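Local coordinates for catechol 2,3-dioxygenase (Rhodococcus sp., PDB 2WL9), which probably cleaves the ring of catechols by iron-dependent extradiol dioxygenation in the breakdown of aromatic hydrocarbons, at residues 17-22 and 255-260. Numbering follows the deposited sequence.
Sequences LDAWRD and ANPSGW
Ser-258 OG stands anti to its carbonyl carbon and beside its backbone N (chi1 -71°), which brings the hydroxyl to the edge of the indole that Trp-20, with chi1 at -92°, swings off helix 17-24 and lays against Pro-257. There Trp-20 NE1 donates to Ser-258 OG over 3.0 Å, a bent bond (144°) lying close to the ring plane. Pro-257 covers one face of the indole: its CD stands 3.6 Å from the centroid of the Trp-20 six-membered ring, almost on the normal, a CH-pi contact, while CB lies nearer the pyrrole side. Ala-19 CB extends the apolar patch, 4.0 Å from Pro-257 CB. At the far end of the indole, Trp-20 CH2 meets Asn-256 CG at 3.6 Å, ring and amide planes well inclined to each other. Asn-256 OD1 is held in an Asx turn, accepting from Ser-258 N at 2.9 Å and weakly from Trp-260 N; its ND2 sits over the face of the Trp-260 ring. A type I turn, Asn-256 to Gly-259, links strands 250-255 and 261-266, and its packing against helix 17-24 brings the N-terminal and C-terminal glyoxalase-family regions together. Ser-258 OG also hydrogen-bonds Asp-60, and Trp-262 meets both tryptophan rings. The buried indole N-H thus has as main acceptor a hydroxyl that Asp-60 probably polarises, with a weak bond to water besides, while proline and Asx turn probably limit the loop's freedom.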
# COMPACT_ATOMS: atom_id res chain seq x y z
N LEU C 17 20.47 41.80 -17.62
CA LEU C 17 20.72 40.85 -16.58
C LEU C 17 20.05 41.22 -15.25
O LEU C 17 19.53 40.38 -14.60
CB LEU C 17 22.22 40.61 -16.43
CG LEU C 17 22.80 39.21 -16.54
CD1 LEU C 17 22.02 38.25 -17.34
CD2 LEU C 17 24.24 39.20 -16.93
N ASP C 18 20.07 42.48 -14.89
CA ASP C 18 19.45 42.93 -13.67
C ASP C 18 17.95 42.66 -13.61
O ASP C 18 17.47 42.23 -12.64
CB ASP C 18 19.68 44.43 -13.49
CG ASP C 18 21.01 44.76 -12.87
OD1 ASP C 18 21.84 43.87 -12.79
OD2 ASP C 18 21.20 45.89 -12.46
N ALA C 19 17.25 42.92 -14.68
CA ALA C 19 15.80 42.69 -14.71
C ALA C 19 15.47 41.20 -14.62
O ALA C 19 14.51 40.81 -13.96
CB ALA C 19 15.18 43.31 -15.95
N TRP C 20 16.28 40.37 -15.29
CA TRP C 20 16.10 38.91 -15.30
C TRP C 20 16.32 38.26 -13.94
O TRP C 20 15.59 37.34 -13.57
CB TRP C 20 17.02 38.27 -16.35
CG TRP C 20 16.35 38.12 -17.67
CD1 TRP C 20 16.53 38.90 -18.78
CD2 TRP C 20 15.39 37.12 -18.04
NE1 TRP C 20 15.74 38.45 -19.81
CE2 TRP C 20 15.03 37.36 -19.38
CE3 TRP C 20 14.80 36.05 -17.35
CZ2 TRP C 20 14.11 36.56 -20.06
CZ3 TRP C 20 13.88 35.26 -18.03
CH2 TRP C 20 13.55 35.52 -19.37
N ARG C 21 17.32 38.73 -13.20
CA ARG C 21 17.51 38.30 -11.82
C ARG C 21 16.27 38.64 -11.00
O ARG C 21 15.68 37.76 -10.37
CB ARG C 21 18.75 38.97 -11.20
CG ARG C 21 20.05 38.58 -11.89
CD ARG C 21 21.26 39.24 -11.27
NE ARG C 21 21.49 38.77 -9.90
CZ ARG C 21 22.69 38.53 -9.38
NH1 ARG C 21 23.79 38.69 -10.11
NH2 ARG C 21 22.79 38.11 -8.13
N ASP C 22 15.86 39.90 -11.04
CA ASP C 22 14.65 40.36 -10.34
C ASP C 22 13.43 39.51 -10.66
O ASP C 22 12.64 39.18 -9.79
CB ASP C 22 14.35 41.83 -10.68
CG ASP C 22 15.28 42.81 -9.97
OD1 ASP C 22 16.32 42.40 -9.42
OD2 ASP C 22 14.95 44.02 -9.97
N ALA C 255 4.54 38.20 -19.41
CA ALA C 255 5.74 38.72 -20.08
C ALA C 255 7.00 38.54 -19.24
O ALA C 255 6.97 38.66 -18.02
CB ALA C 255 5.56 40.19 -20.43
N ASN C 256 8.12 38.27 -19.91
CA ASN C 256 9.42 38.29 -19.26
C ASN C 256 10.26 39.51 -19.71
O ASN C 256 9.81 40.28 -20.56
CB ASN C 256 10.15 36.94 -19.43
CG ASN C 256 10.47 36.61 -20.88
OD1 ASN C 256 10.93 37.45 -21.66
ND2 ASN C 256 10.26 35.35 -21.24
N PRO C 257 11.45 39.71 -19.12
CA PRO C 257 12.25 40.90 -19.48
C PRO C 257 12.72 40.94 -20.93
O PRO C 257 13.19 41.99 -21.38
CB PRO C 257 13.45 40.81 -18.54
CG PRO C 257 13.00 39.98 -17.41
CD PRO C 257 12.08 38.97 -18.02
N SER C 258 12.61 39.83 -21.66
CA SER C 258 13.04 39.78 -23.06
C SER C 258 11.89 39.96 -24.06
O SER C 258 12.11 39.91 -25.27
CB SER C 258 13.81 38.49 -23.35
OG SER C 258 15.09 38.52 -22.73
N GLY C 259 10.69 40.18 -23.55
CA GLY C 259 9.54 40.47 -24.39
C GLY C 259 8.79 39.25 -24.90
O GLY C 259 7.88 39.39 -25.71
N TRP C 260 9.20 38.06 -24.46
CA TRP C 260 8.42 36.84 -24.72
C TRP C 260 7.80 36.33 -23.42
O TRP C 260 7.84 37.03 -22.40
CB TRP C 260 9.23 35.77 -25.49
CG TRP C 260 10.57 35.38 -24.92
CD1 TRP C 260 11.75 36.07 -25.03
CD2 TRP C 260 10.88 34.18 -24.21
NE1 TRP C 260 12.76 35.39 -24.40
CE2 TRP C 260 12.26 34.22 -23.89
CE3 TRP C 260 10.13 33.07 -23.79
CZ2 TRP C 260 12.90 33.20 -23.17
CZ3 TRP C 260 10.77 32.06 -23.08
CH2 TRP C 260 12.14 32.13 -22.78
O HOH W 1 16.47 41.21 -21.25